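PDB 4IO4: glutamate receptor 1 from Adineta vaga, which probably acts as a ligand-gated ion channel, this chain being its extracellular ligand-binding domain, which binds glutamate and here holds serine. Local coordinates for residues A[103-108]-A[179-184]; A[13-18]-A[83-88]. All blocks are in the same frame, centred on the assembly; numbering follows the deposited sequence.

Contact 1: residues A[103-108]-A[179-184]; sequences SDNSMR and MDIGTA. With SER (serine), chain C.
Asp180 and Asn105 meet beside the bound serine, and the two oxygens of the aspartate divide the work. OD2 takes the ligand's ammonium N at 2.8 Å and its hydroxyl OG at 3.0 Å, a carboxylate being suited to a positively charged amine. OD1 accepts a hydrogen bond from Asn105 ND2 at 3.2 Å. The amide and carboxylate planes stand 80° apart, and the N-H reaches OD1 from above the carboxylate. Asn105, its CG anti to the backbone N (chi1 -175°), is second-shell support: ND2 also bonds Ser205 OG, while OD1 receives a water, 2.6 Å away, that accepts from Gly182 N. An acidic residue at such a strand-helix junction, receiving the ligand's amino group, is a feature of the amino-acid pocket in glutamate receptor ligand-binding domains.

Behind this shell, Ile181 N bonds Ser106 O. Ile181 lays its CG1 methylene and CD1 methyl against Arg108 CD, crossing at a slant; the arginine's aliphatic stretch suits a nonpolar neighbour, and its NH2 bonds Gly199 O. Arg108 N pairs with Met179 O at 2.8 Å, Met107 is backbone-bonded to Phe202 of strand 200-211, and helix 181-190 starts directly after Asp180.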
ATOM      1  N   SER A 103       2.185   4.823  -3.272  1.00 26.64           N
ATOM      2  CA  SER A 103       1.196   4.367  -4.253  1.00 32.24           C
ATOM      3  C   SER A 103       1.104   2.864  -4.196  1.00 30.44           C
ATOM      4  O   SER A 103       2.097   2.185  -3.953  1.00 26.93           O
ATOM      5  CB  SER A 103       1.636   4.767  -5.671  1.00 33.07           C
ATOM      6  OG  SER A 103       0.823   4.167  -6.679  1.00 36.57           O
ATOM      7  N   ASP A 104      -0.076   2.328  -4.443  1.00 21.11           N
ATOM      8  CA  ASP A 104      -0.193   0.903  -4.643  1.00 27.67           C
ATOM      9  C   ASP A 104       0.345   0.564  -6.052  1.00 31.37           C
ATOM     10  O   ASP A 104       0.618   1.449  -6.857  1.00 25.66           O
ATOM     11  CB  ASP A 104      -1.649   0.425  -4.470  1.00 38.25           C
ATOM     12  CG  ASP A 104      -2.611   1.108  -5.422  1.00 57.69           C
ATOM     13  OD1 ASP A 104      -2.162   1.961  -6.210  1.00 62.35           O
ATOM     14  OD2 ASP A 104      -3.822   0.801  -5.368  1.00 68.68           O
ATOM     15  N   ASN A 105       0.491  -0.717  -6.351  1.00 23.07           N
ATOM     16  CA  ASN A 105       1.048  -1.110  -7.641  1.00 25.07           C
ATOM     17  C   ASN A 105       0.663  -2.536  -7.945  1.00 26.32           C
ATOM     18  O   ASN A 105       0.297  -3.303  -7.044  1.00 26.50           O
ATOM     19  CB  ASN A 105       2.588  -1.030  -7.581  1.00 29.05           C
ATOM     20  CG  ASN A 105       3.250  -1.311  -8.918  1.00 29.40           C
ATOM     21  OD1 ASN A 105       2.868  -0.745  -9.948  1.00 25.83           O
ATOM     22  ND2 ASN A 105       4.229  -2.212  -8.914  1.00 25.52           N
ATOM     23  N   SER A 106       0.845  -2.910  -9.207  1.00 22.80           N
ATOM     24  CA  SER A 106       0.751  -4.299  -9.630  1.00 24.59           C
ATOM     25  C   SER A 106       1.323  -4.308 -11.035  1.00 25.21           C
ATOM     26  O   SER A 106       1.656  -3.253 -11.568  1.00 26.37           O
ATOM     27  CB  SER A 106      -0.700  -4.796  -9.610  1.00 31.67           C
ATOM     28  OG  SER A 106      -1.494  -3.996 -10.465  1.00 31.31           O
ATOM     29  N   MET A 107       1.478  -5.488 -11.630  1.00 22.90           N
ATOM     30  CA  MET A 107       2.082  -5.568 -12.957  0.64 22.59           C
ATOM     31  C   MET A 107       1.089  -6.136 -13.958  1.00 28.73           C
ATOM     32  O   MET A 107       0.108  -6.795 -13.574  1.00 29.20           O
ATOM     33  CB  MET A 107       3.378  -6.407 -12.930  0.64 28.68           C
ATOM     34  CG  MET A 107       4.613  -5.647 -12.406  0.64 27.05           C
ATOM     35  SD  MET A 107       6.167  -6.568 -12.548  0.64 26.88           S
ATOM     36  CE  MET A 107       5.916  -7.834 -11.323  0.64 28.48           C
ATOM     37  N   ARG A 108       1.341  -5.832 -15.226  1.00 25.88           N
ATOM     38  CA  ARG A 108       0.601  -6.368 -16.355  1.00 28.35           C
ATOM     39  C   ARG A 108       1.581  -6.864 -17.417  1.00 26.08           C
ATOM     40  O   ARG A 108       2.766  -6.470 -17.449  1.00 25.39           O
ATOM     41  CB  ARG A 108      -0.343  -5.307 -16.910  1.00 37.00           C
ATOM     42  CG  ARG A 108      -1.345  -4.888 -15.841  1.00 38.20           C
ATOM     43  CD  ARG A 108      -2.680  -4.596 -16.341  1.00 43.18           C
ATOM     44  NE  ARG A 108      -3.271  -5.669 -17.135  1.00 37.59           N
ATOM     45  CZ  ARG A 108      -4.205  -5.433 -18.039  1.00 47.51           C
ATOM     46  NH1 ARG A 108      -4.628  -4.188 -18.223  1.00 48.12           N
ATOM     47  NH2 ARG A 108      -4.717  -6.414 -18.752  1.00 38.01           N
ATOM     48  N   MET A 179       5.272  -4.940 -17.090  1.00 26.05           N
ATOM     49  CA  MET A 179       5.357  -3.525 -16.705  1.00 26.15           C
ATOM     50  C   MET A 179       4.443  -3.252 -15.524  1.00 24.53           C
ATOM     51  O   MET A 179       3.380  -3.856 -15.405  1.00 29.16           O
ATOM     52  CB  MET A 179       4.905  -2.574 -17.819  1.00 29.81           C
ATOM     53  CG  MET A 179       5.925  -2.251 -18.868  1.00 43.21           C
ATOM     54  SD  MET A 179       5.348  -0.902 -19.941  1.00 31.43           S
ATOM     55  CE  MET A 179       5.812   0.523 -18.982  1.00 29.75           C
ATOM     56  N   ASP A 180       4.831  -2.280 -14.701  1.00 21.66           N
ATOM     57  CA  ASP A 180       3.967  -1.791 -13.653  1.00 23.06           C
ATOM     58  C   ASP A 180       2.755  -1.204 -14.313  1.00 27.27           C
ATOM     59  O   ASP A 180       2.832  -0.652 -15.400  1.00 26.96           O
ATOM     60  CB  ASP A 180       4.638  -0.697 -12.830  1.00 24.73           C
ATOM     61  CG  ASP A 180       5.891  -1.172 -12.119  1.00 27.43           C
ATOM     62  OD1 ASP A 180       5.912  -2.329 -11.633  1.00 31.36           O
ATOM     63  OD2 ASP A 180       6.859  -0.377 -12.044  1.00 27.18           O
ATOM     64  N   ILE A 181       1.629  -1.317 -13.633  1.00 26.48           N
ATOM     65  CA  ILE A 181       0.367  -0.936 -14.202  1.00 26.95           C
ATOM     66  C   ILE A 181       0.232   0.539 -14.548  1.00 29.54           C
ATOM     67  O   ILE A 181      -0.303   0.876 -15.608  1.00 25.79           O
ATOM     68  CB  ILE A 181      -0.777  -1.373 -13.274  1.00 28.85           C
ATOM     69  CG1 ILE A 181      -2.108  -1.322 -14.034  1.00 40.84           C
ATOM     70  CG2 ILE A 181      -0.805  -0.568 -11.993  1.00 31.67           C
ATOM     71  CD1 ILE A 181      -3.218  -2.066 -13.305  1.00 41.83           C
ATOM     72  N   GLY A 182       0.723   1.424 -13.684  1.00 27.92           N
ATOM     73  CA  GLY A 182       0.545   2.850 -13.916  1.00 31.80           C
ATOM     74  C   GLY A 182       1.242   3.270 -15.188  1.00 27.82           C
ATOM     75  O   GLY A 182       0.646   3.902 -16.050  1.00 30.91           O
ATOM     76  N   THR A 183       2.520   2.907 -15.317  1.00 25.46           N
ATOM     77  CA  THR A 183       3.259   3.276 -16.520  1.00 28.02           C
ATOM     78  C   THR A 183       2.823   2.471 -17.738  1.00 25.44           C
ATOM     79  O   THR A 183       2.854   2.971 -18.866  1.00 31.46           O
ATOM     80  CB  THR A 183       4.779   3.116 -16.310  1.00 22.44           C
ATOM     81  OG1 THR A 183       5.016   1.893 -15.617  1.00 30.13           O
ATOM     82  CG2 THR A 183       5.292   4.286 -15.486  1.00 25.00           C
ATOM     83  N   ALA A 184       2.429   1.224 -17.514  1.00 27.19           N
ATOM     84  CA  ALA A 184       1.949   0.384 -18.609  1.00 26.34           C
ATOM     85  C   ALA A 184       0.766   1.039 -19.316  1.00 28.77           C
ATOM     86  O   ALA A 184       0.741   1.146 -20.562  1.00 30.15           O
ATOM     87  CB  ALA A 184       1.566  -1.012 -18.090  1.00 25.89           C
TER
HETATM   88  N   SER C 301       8.825  -0.838 -10.111  1.00 23.09           N
HETATM   89  CA  SER C 301       9.876  -1.754 -10.692  1.00 20.45           C
HETATM   90  C   SER C 301      11.009  -1.950  -9.719  1.00 26.99           C
HETATM   91  O   SER C 301      11.139  -1.191  -8.709  1.00 19.98           O
HETATM   92  CB  SER C 301      10.417  -1.241 -12.033  1.00 26.10           C
HETATM   93  OG  SER C 301       9.472  -1.433 -13.069  1.00 35.79           O
HETATM   94  OXT SER C 301      11.804  -2.880  -9.950  1.00 22.08           O
HETATM   95  O   HOH W   1       1.727   1.434 -10.927  1.00 28.01           O

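Contact 2: residues A[13-18]-A[83-88]. With SER (serine), chain C.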
ATOM      1  N   GLY A  13      18.042  10.719  -5.291  1.00 26.26           N
ATOM      2  CA  GLY A  13      18.180   9.961  -6.523  1.00 27.67           C
ATOM      3  C   GLY A  13      16.832   9.813  -7.241  1.00 19.57           C
ATOM      4  O   GLY A  13      15.830   9.467  -6.637  1.00 24.00           O
ATOM      5  N   VAL A  14      16.816  10.077  -8.539  1.00 23.32           N
ATOM      6  CA  VAL A  14      15.612   9.788  -9.360  1.00 21.11           C
ATOM      7  C   VAL A  14      16.033   8.993 -10.587  1.00 26.46           C
ATOM      8  O   VAL A  14      17.231   8.945 -10.943  1.00 26.72           O
ATOM      9  CB  VAL A  14      14.873  11.086  -9.763  1.00 21.88           C
ATOM     10  CG1 VAL A  14      14.411  11.857  -8.526  1.00 23.15           C
ATOM     11  CG2 VAL A  14      15.784  12.011 -10.625  1.00 24.12           C
ATOM     12  N   ILE A  15      15.058   8.348 -11.218  1.00 26.42           N
ATOM     13  CA  ILE A  15      15.339   7.455 -12.315  1.00 22.40           C
ATOM     14  C   ILE A  15      14.291   7.687 -13.437  1.00 22.26           C
ATOM     15  O   ILE A  15      13.103   7.811 -13.173  1.00 25.71           O
ATOM     16  CB  ILE A  15      15.418   5.999 -11.801  1.00 27.97           C
ATOM     17  CG1 ILE A  15      15.646   5.016 -12.948  1.00 28.41           C
ATOM     18  CG2 ILE A  15      14.170   5.596 -11.016  1.00 24.93           C
ATOM     19  CD1 ILE A  15      16.107   3.624 -12.468  1.00 34.67           C
ATOM     20  N   GLU A  16      14.766   7.818 -14.675  0.58 26.41           N
ATOM     21  CA  GLU A  16      13.877   8.192 -15.766  0.58 23.05           C
ATOM     22  C   GLU A  16      12.818   7.125 -15.903  0.58 22.94           C
ATOM     23  O   GLU A  16      13.095   5.931 -15.906  0.58 27.20           O
ATOM     24  CB  GLU A  16      14.604   8.390 -17.089  0.58 25.05           C
ATOM     25  CG  GLU A  16      13.744   8.970 -18.202  0.58 25.93           C
ATOM     26  CD  GLU A  16      13.026   7.944 -19.068  0.58 27.59           C
ATOM     27  OE1 GLU A  16      13.494   6.786 -19.180  0.58 35.46           O
ATOM     28  OE2 GLU A  16      11.999   8.306 -19.684  0.58 28.58           O
ATOM     29  N   SER A  17      11.597   7.605 -15.994  1.00 27.71           N
ATOM     30  CA  SER A  17      10.410   6.792 -16.208  1.00 28.75           C
ATOM     31  C   SER A  17       9.199   7.694 -16.429  1.00 29.81           C
ATOM     32  O   SER A  17       8.590   8.165 -15.490  1.00 28.07           O
ATOM     33  CB  SER A  17      10.154   5.917 -14.983  1.00 27.65           C
ATOM     34  OG  SER A  17       9.063   5.056 -15.223  1.00 27.60           O
ATOM     35  N   VAL A  18       8.821   7.906 -17.678  1.00 25.47           N
ATOM     36  CA  VAL A  18       7.665   8.744 -17.997  1.00 29.16           C
ATOM     37  C   VAL A  18       6.397   8.104 -17.438  1.00 33.40           C
ATOM     38  O   VAL A  18       6.166   6.917 -17.653  1.00 30.76           O
ATOM     39  CB  VAL A  18       7.517   8.871 -19.527  1.00 33.14           C
ATOM     40  CG1 VAL A  18       6.272   9.645 -19.896  1.00 40.10           C
ATOM     41  CG2 VAL A  18       8.749   9.553 -20.127  1.00 37.69           C
ATOM     42  N   ILE A  83      13.554   8.491  -4.901  1.00 22.18           N
ATOM     43  CA  ILE A  83      12.126   8.613  -5.088  1.00 24.74           C
ATOM     44  C   ILE A  83      11.805   8.289  -6.522  1.00 27.12           C
ATOM     45  O   ILE A  83      12.379   8.871  -7.443  1.00 26.18           O
ATOM     46  CB  ILE A  83      11.701  10.055  -4.823  1.00 24.58           C
ATOM     47  CG1 ILE A  83      12.119  10.502  -3.420  1.00 22.72           C
ATOM     48  CG2 ILE A  83      10.189  10.221  -5.023  1.00 28.00           C
ATOM     49  CD1 ILE A  83      11.586  11.878  -3.079  1.00 26.61           C
ATOM     50  N   GLY A  84      10.890   7.345  -6.724  1.00 23.33           N
ATOM     51  CA  GLY A  84      10.417   7.060  -8.043  1.00 20.16           C
ATOM     52  C   GLY A  84       9.392   5.934  -7.994  1.00 28.98           C
ATOM     53  O   GLY A  84       8.814   5.627  -6.960  1.00 25.25           O
ATOM     54  N   ASP A  85       9.198   5.294  -9.129  1.00 24.35           N
ATOM     55  CA  ASP A  85       8.322   4.131  -9.199  1.00 24.73           C
ATOM     56  C   ASP A  85       9.095   2.878  -8.759  1.00 25.50           C
ATOM     57  O   ASP A  85       9.364   1.969  -9.549  1.00 26.43           O
ATOM     58  CB  ASP A  85       7.718   4.001 -10.612  1.00 25.41           C
ATOM     59  CG  ASP A  85       8.760   4.131 -11.745  1.00 29.13           C
ATOM     60  OD1 ASP A  85       9.901   4.590 -11.496  1.00 25.22           O
ATOM     61  OD2 ASP A  85       8.445   3.757 -12.914  1.00 23.80           O
ATOM     62  N   ILE A  86       9.467   2.858  -7.481  1.00 22.06           N
ATOM     63  CA  ILE A  86      10.373   1.870  -6.931  1.00 22.07           C
ATOM     64  C   ILE A  86       9.575   0.913  -6.049  1.00 24.06           C
ATOM     65  O   ILE A  86       9.021   1.295  -5.012  1.00 23.61           O
ATOM     66  CB  ILE A  86      11.478   2.530  -6.127  1.00 23.43           C
ATOM     67  CG1 ILE A  86      12.184   3.590  -6.943  1.00 21.63           C
ATOM     68  CG2 ILE A  86      12.455   1.511  -5.607  1.00 20.25           C
ATOM     69  CD1 ILE A  86      13.130   4.511  -6.064  1.00 25.26           C
ATOM     70  N   THR A  87       9.506  -0.341  -6.488  1.00 23.04           N
ATOM     71  CA  THR A  87       8.758  -1.357  -5.795  1.00 20.17           C
ATOM     72  C   THR A  87       9.416  -1.784  -4.504  1.00 22.68           C
ATOM     73  O   THR A  87      10.617  -2.046  -4.458  1.00 21.35           O
ATOM     74  CB  THR A  87       8.553  -2.571  -6.735  1.00 21.63           C
ATOM     75  OG1 THR A  87       7.899  -2.112  -7.917  1.00 22.80           O
ATOM     76  CG2 THR A  87       7.760  -3.659  -6.074  1.00 22.29           C
ATOM     77  N   VAL A  88       8.625  -1.835  -3.435  1.00 19.59           N
ATOM     78  CA  VAL A  88       9.124  -2.338  -2.167  1.00 21.55           C
ATOM     79  C   VAL A  88       9.199  -3.867  -2.238  1.00 24.12           C
ATOM     80  O   VAL A  88       8.193  -4.523  -2.488  1.00 26.37           O
ATOM     81  CB  VAL A  88       8.222  -1.913  -0.983  1.00 24.09           C
ATOM     82  CG1 VAL A  88       8.863  -2.339   0.304  1.00 23.25           C
ATOM     83  CG2 VAL A  88       7.996  -0.406  -0.965  1.00 26.27           C
TER
HETATM   84  N   SER C 301       8.825  -0.838 -10.111  1.00 23.09           N
HETATM   85  CA  SER C 301       9.876  -1.754 -10.692  1.00 20.45           C
HETATM   86  C   SER C 301      11.009  -1.950  -9.719  1.00 26.99           C
HETATM   87  O   SER C 301      11.139  -1.191  -8.709  1.00 19.98           O
HETATM   88  CB  SER C 301      10.417  -1.241 -12.033  1.00 26.10           C
HETATM   89  OG  SER C 301       9.472  -1.433 -13.069  1.00 35.79           O
HETATM   90  OXT SER C 301      11.804  -2.880  -9.950  1.00 22.08           O
HETATM   91  O   HOH W   2      12.409   8.879 -10.170  1.00 23.61           O
HETATM   92  O   HOH W   3      10.822   7.190 -11.680  1.00 27.50           O
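Ser17 OG donates a 2.7 Å hydrogen bond to Asp85 OD2, joining the loop after strand 9-14 to the ligand-binding loop that follows strand 81-82. Asp85 is worth tracing outward. Its CB carries CG between the backbone N and the carbonyl carbon (chi1 48°), which swings the carboxylate toward the 13-18 segment while the backbone carbonyl serves the ligand. CG lies 3.6 Å from Ser17 OG. At the tip, OD1 lies 2.8 Å from a water that also sits beside Ile15 O, and it accepts from Tyr67 OH. OD2 is met by Ser17 OG on its syn side, 33° out of the carboxylate plane, and also forms a salt bridge with Arg162. Donors such as Ser17 OG and Tyr67 OH, together with the charge of Arg162, suit a buried carboxylate and probably favour its charged form.

The inverse gamma turn centred on Asp85 turns its O to the serine ligand's N, 2.9 Å away. Two residues on, Thr87 suits its place because its hydroxyl OG1 can accept from that same N at 2.7 Å; its backbone N separately donates to the ligand's carboxylate O. Farther back, Ile83 N bonds Gly13 O at 3.0 Å. Helix 40-52 packs on Val14 and Ile83, helix 67-75 covers Ile15 and Ile86, and helix 181-190 touches Ser17 and Asp85.

The centres of the two contacts lie about 12 Å apart, and the serine ligand touches both. Both segments of contact 2 come earlier in the chain than either segment of contact 1. Contact 2 lies at the ends of strands 9-14 and 81-82 of the parallel sheet, mostly in the loops that follow them; contact 1 belongs to the antiparallel sheet. Strand 200-211 is common to both: it pairs with strand 103-112, and its backbone bonds Ile86 and Val88. Thr183 CG2 packs on Val18 O at 3.5 Å. This is the two-lobed, periplasmic-binding-protein-like fold: the ligand's ammonium is held by residues 83-88 and Asp180 together, consistent with ligand binding drawing the lobes closed.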